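Side-chain contacts in pyrethroid hydrolase (Sphingobium faniae, PDB 5Y5R), which hydrolyses the carboxylic ester bond of pyrethroid insecticides, splitting cypermethrin and both permethrin isomers into an alcohol and a cyclopropanecarboxylic acid: residues Arg123-Pro126 and His127-Leu131; Val209-Gln212 and Met213-Glu216. All coordinates share one frame; numbering follows the deposited sequence.

Contact 1: Arg123-Pro126 and His127-Leu131; sequences RGTP and HALDL. With 8NL ((2-methyl-3-phenyl-phenyl)methyl (1~{S})-3-[(~{E})-2-chloranyl-3,3,3-tris(fluoranyl)prop-1-enyl]-2,2-dimethyl-cyclopropane-1-carboxylate), chain G.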
# COMPACT_ATOMS: atom_id res chain seq x y z
N ARG A 123 5.80 -15.00 -9.95
CA ARG A 123 6.38 -14.32 -8.80
C ARG A 123 7.59 -13.55 -9.30
O ARG A 123 8.28 -14.01 -10.21
CB ARG A 123 6.82 -15.31 -7.71
CG ARG A 123 5.68 -16.07 -7.10
CD ARG A 123 6.14 -17.30 -6.41
NE ARG A 123 5.33 -17.58 -5.23
CZ ARG A 123 4.06 -17.97 -5.25
NH1 ARG A 123 3.43 -18.14 -6.41
NH2 ARG A 123 3.42 -18.20 -4.12
N GLY A 124 7.84 -12.39 -8.70
CA GLY A 124 8.99 -11.53 -8.98
C GLY A 124 8.71 -10.09 -9.36
O GLY A 124 7.95 -9.77 -10.29
N THR A 125 9.43 -9.19 -8.71
CA THR A 125 9.46 -7.78 -9.11
C THR A 125 10.90 -7.40 -9.44
O THR A 125 11.52 -6.60 -8.72
CB THR A 125 8.90 -6.90 -8.00
OG1 THR A 125 9.63 -7.14 -6.80
CG2 THR A 125 7.42 -7.21 -7.74
N PRO A 126 11.45 -7.93 -10.55
CA PRO A 126 12.88 -7.70 -10.81
C PRO A 126 13.23 -6.27 -11.14
O PRO A 126 14.37 -5.89 -10.88
CB PRO A 126 13.18 -8.61 -12.01
CG PRO A 126 11.91 -8.78 -12.67
CD PRO A 126 10.85 -8.76 -11.61
N HIS A 127 12.30 -5.48 -11.71
CA HIS A 127 12.58 -4.06 -11.93
C HIS A 127 12.87 -3.35 -10.61
O HIS A 127 13.80 -2.54 -10.52
CB HIS A 127 11.41 -3.35 -12.62
CG HIS A 127 11.28 -3.61 -14.10
ND1 HIS A 127 11.51 -4.84 -14.67
CD2 HIS A 127 10.89 -2.78 -15.10
CE1 HIS A 127 11.27 -4.76 -15.98
NE2 HIS A 127 10.89 -3.52 -16.26
N ALA A 128 12.09 -3.63 -9.57
CA ALA A 128 12.33 -2.99 -8.28
C ALA A 128 13.63 -3.48 -7.65
O ALA A 128 14.40 -2.67 -7.12
CB ALA A 128 11.16 -3.21 -7.33
N LEU A 129 13.88 -4.79 -7.65
CA LEU A 129 15.12 -5.28 -7.04
C LEU A 129 16.34 -4.74 -7.76
O LEU A 129 17.42 -4.62 -7.15
CB LEU A 129 15.17 -6.81 -7.00
CG LEU A 129 14.07 -7.54 -6.24
CD1 LEU A 129 14.25 -9.05 -6.36
CD2 LEU A 129 14.04 -7.12 -4.79
N ASP A 130 16.21 -4.41 -9.04
CA ASP A 130 17.31 -3.83 -9.80
C ASP A 130 17.65 -2.42 -9.32
O ASP A 130 18.83 -2.07 -9.18
CB ASP A 130 16.92 -3.77 -11.28
CG ASP A 130 17.99 -3.14 -12.17
OD1 ASP A 130 19.07 -3.72 -12.26
OD2 ASP A 130 17.78 -2.07 -12.77
N LEU A 131 16.63 -1.62 -9.03
CA LEU A 131 16.76 -0.19 -8.80
C LEU A 131 16.77 0.21 -7.34
O LEU A 131 17.11 1.35 -7.03
CB LEU A 131 15.62 0.57 -9.50
CG LEU A 131 15.68 0.56 -11.03
CD1 LEU A 131 14.35 0.92 -11.62
CD2 LEU A 131 16.77 1.49 -11.55
C 8NL G . 9.74 3.12 -4.19
C8 8NL G . 10.96 6.90 -5.02
C9 8NL G . 12.23 7.45 -5.03
C10 8NL G . 13.27 6.81 -5.68
C11 8NL G . 12.97 5.61 -6.32
C12 8NL G . 11.69 5.07 -6.31
C13 8NL G . 6.78 2.42 -4.20
O 8NL G . 7.24 1.10 -4.58
CL 8NL G . 10.70 -5.15 -4.70
C21 8NL G . 9.77 -3.74 -4.18
C22 8NL G . 10.55 -2.55 -3.66
F2 8NL G . 10.52 -1.60 -4.58
F1 8NL G . 10.07 -2.08 -2.52
F 8NL G . 11.79 -2.95 -3.45
C20 8NL G . 8.45 -3.73 -4.31
C16 8NL G . 7.61 -2.55 -3.85
C17 8NL G . 6.23 -2.75 -4.45
C18 8NL G . 5.69 -3.23 -3.11
C19 8NL G . 6.19 -3.81 -5.57
C15 8NL G . 7.05 -1.47 -4.76
C14 8NL G . 6.81 -0.19 -3.97
O1 8NL G . 6.34 -0.24 -2.83
C2 8NL G . 7.40 3.65 -4.89
C3 8NL G . 6.51 4.50 -5.53
C4 8NL G . 6.94 5.65 -6.19
C5 8NL G . 8.29 6.00 -6.19
C6 8NL G . 9.22 5.19 -5.57
C1 8NL G . 8.78 4.01 -4.90
C7 8NL G . 10.65 5.70 -5.64

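Contact 2: Val209-Gln212 and Met213-Glu216; sequences VQRQ and MQKE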
# COMPACT_ATOMS: atom_id res chain seq x y z
N VAL A 209 1.73 -10.82 -11.62
CA VAL A 209 1.97 -11.02 -10.20
C VAL A 209 0.78 -10.55 -9.38
O VAL A 209 0.41 -11.18 -8.38
CB VAL A 209 3.24 -10.29 -9.78
CG1 VAL A 209 3.39 -10.37 -8.29
CG2 VAL A 209 4.41 -10.95 -10.46
N GLN A 210 0.23 -9.40 -9.74
CA GLN A 210 -0.98 -8.92 -9.10
C GLN A 210 -2.05 -9.98 -9.13
O GLN A 210 -2.65 -10.30 -8.10
CB GLN A 210 -1.45 -7.65 -9.81
CG GLN A 210 -0.58 -6.45 -9.54
CD GLN A 210 -0.99 -5.27 -10.36
OE1 GLN A 210 -2.07 -4.68 -10.14
NE2 GLN A 210 -0.16 -4.94 -11.34
N ARG A 211 -2.31 -10.54 -10.32
CA ARG A 211 -3.40 -11.52 -10.43
C ARG A 211 -3.06 -12.83 -9.73
O ARG A 211 -3.96 -13.55 -9.28
CB ARG A 211 -3.77 -11.77 -11.90
CG ARG A 211 -4.40 -10.56 -12.60
CD ARG A 211 -4.51 -10.62 -14.12
NE ARG A 211 -5.26 -9.45 -14.60
CZ ARG A 211 -5.42 -9.05 -15.86
NH1 ARG A 211 -6.11 -7.94 -16.10
NH2 ARG A 211 -4.90 -9.71 -16.88
N GLN A 212 -1.77 -13.17 -9.65
CA GLN A 212 -1.34 -14.37 -8.95
C GLN A 212 -1.59 -14.24 -7.46
O GLN A 212 -2.02 -15.20 -6.80
CB GLN A 212 0.14 -14.64 -9.27
CG GLN A 212 0.66 -15.97 -8.79
CD GLN A 212 0.09 -17.11 -9.61
OE1 GLN A 212 -0.05 -17.01 -10.83
NE2 GLN A 212 -0.25 -18.21 -8.94
N MSE A 213 -1.37 -13.05 -6.92
CA MSE A 213 -1.65 -12.82 -5.52
C MSE A 213 -3.15 -12.93 -5.21
O MSE A 213 -3.53 -13.57 -4.23
CB MSE A 213 -1.10 -11.45 -5.11
CG MSE A 213 0.41 -11.53 -5.01
SE MSE A 213 1.27 -9.89 -4.38
CE MSE A 213 0.80 -8.71 -5.82
N GLN A 214 -3.99 -12.31 -6.03
CA GLN A 214 -5.43 -12.53 -5.86
C GLN A 214 -5.77 -14.01 -5.90
O GLN A 214 -6.49 -14.52 -5.04
CB GLN A 214 -6.22 -11.79 -6.94
CG GLN A 214 -6.04 -10.32 -6.89
CD GLN A 214 -6.54 -9.63 -8.12
OE1 GLN A 214 -7.75 -9.59 -8.40
NE2 GLN A 214 -5.63 -9.08 -8.88
N LYS A 215 -5.17 -14.73 -6.85
CA LYS A 215 -5.48 -16.14 -7.05
C LYS A 215 -5.14 -16.98 -5.82
O LYS A 215 -5.84 -17.96 -5.52
CB LYS A 215 -4.76 -16.65 -8.30
CG LYS A 215 -4.96 -18.11 -8.57
CD LYS A 215 -4.36 -18.56 -9.89
CE LYS A 215 -5.19 -19.73 -10.44
NZ LYS A 215 -5.04 -20.95 -9.60
N GLU A 216 -4.02 -16.66 -5.13
CA GLU A 216 -3.56 -17.49 -4.02
C GLU A 216 -4.11 -17.06 -2.66
O GLU A 216 -3.92 -17.79 -1.68
CB GLU A 216 -2.02 -17.49 -3.97
CG GLU A 216 -1.39 -18.23 -5.16
CD GLU A 216 0.13 -18.34 -5.13
OE1 GLU A 216 0.71 -18.53 -6.22
OE2 GLU A 216 0.77 -18.14 -4.08

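Contact 1: Arg123-Pro126 and His127-Leu131
Thr-125 and Leu-129 meet at the start of helix 126-131, where a loop of this alpha/beta hydrolase turns into the first helical turn beside the bound pyrethroid 8NL. Arg-123 leads in from the loop. Its NH2 forms a salt bridge with Glu-216, and its NH1 bonds to Pro-121 O. Gly-124 follows at backbone angles (phi 125°, psi 132°) where a CB would press on the carbonyl O of Arg-123.

Thr-125 takes the N-cap position, but its side chain does no capping. Its carbonyl does the work instead. Leu-129 N gives Thr-125 O a bond of 3.2 Å. Ala-128 N adds a weak bond to the same oxygen. The hydroxyl is left to face the ligand: at chi1 56° OG1 sits between the backbone N and the carbonyl carbon, and from there it lies 3.1 Å from the chlorine (CL) of 8NL. It also makes a weak hydrogen bond to Val-116 O.

Pro-126 has no N-H to give, as suits a first helical turn, and its ring is exposed. Pro-126 O receives Asp-130 N at 3.0 Å. The carboxylate of Asp-130 forms a salt bridge with Arg-147.

Two apolar groups add to the ligand side. Leu-129 brings CD2 to 3.9 Å from CL of 8NL. Ala-128 CB touches both the chlorine and the trifluoromethyl group, 3.3 Å from 8NL F2.

Contact 2: Val209-Gln212 and Met213-Glu216
Val-209 to Gln-212 and Met-213 to Glu-216 are successive turns of helix 207-216, joined by four i to i+4 backbone bonds. Met-213 N reaches Val-209 O at 3.0 Å, and Gln-214 N meets Gln-210 O at 3.2 Å. Lys-215 N to Arg-211 O and Glu-216 N to Gln-212 O continue the series.

Gln-210 O has a second, weak donor in Gln-214 NE2, at 3.3 Å. The Gln-214 amide lies alongside the Arg-211 chain, whose NE pairs with Glu-198. Met-213, a selenomethionine, bends at chi3 (-64°). The bend carries CE back to 3.9 Å from Val-209 CG1.

Gln-212 and Glu-216 join through their side chains. Gln-212 has CG anti to the backbone N (chi1 -171°). A bend at chi2 brings NE2 beside Glu-216. It gives Glu-216 OE1 a bond of 2.9 Å on the anti side, close to the carboxylate plane. Gln-212 OE1 is taken by Asn-122, and Glu-216 OE2 by Arg-123. With an alanine in place of Glu-216, Gln-212 NE2 would probably lose its acceptor and the Arg-123 guanidinium its carboxylate mate.

Inward, Gln-210 and Met-213 touch Tyr-196 on strand 194-199. This is the helix of a beta-alpha-beta unit, connecting strand 194-199 to strand 222-226 of the alpha/beta hydrolase sheet.

Overall arrangement
The two contacts come in series, neither nested nor crossed, and each is a local turn closing no long loop. From the N terminus, the chain first builds strands 3-9, 32-34, 71-77 and 95-101 of the parallel sheet. Contact 1 then follows helix 113-116 and opens helix 126-131 over the ligand. After strand 194-199 the chain enters helix 207-216, which holds contact 2, and continues to edge strand 222-226. Their centres are about 16 Å apart, yet they meet directly: the salt bridge of Arg-123 joins them, and Gly-124 O packs on Val-209 CG2. The ligand-side loop is thus tied to a helix packed on the central sheet.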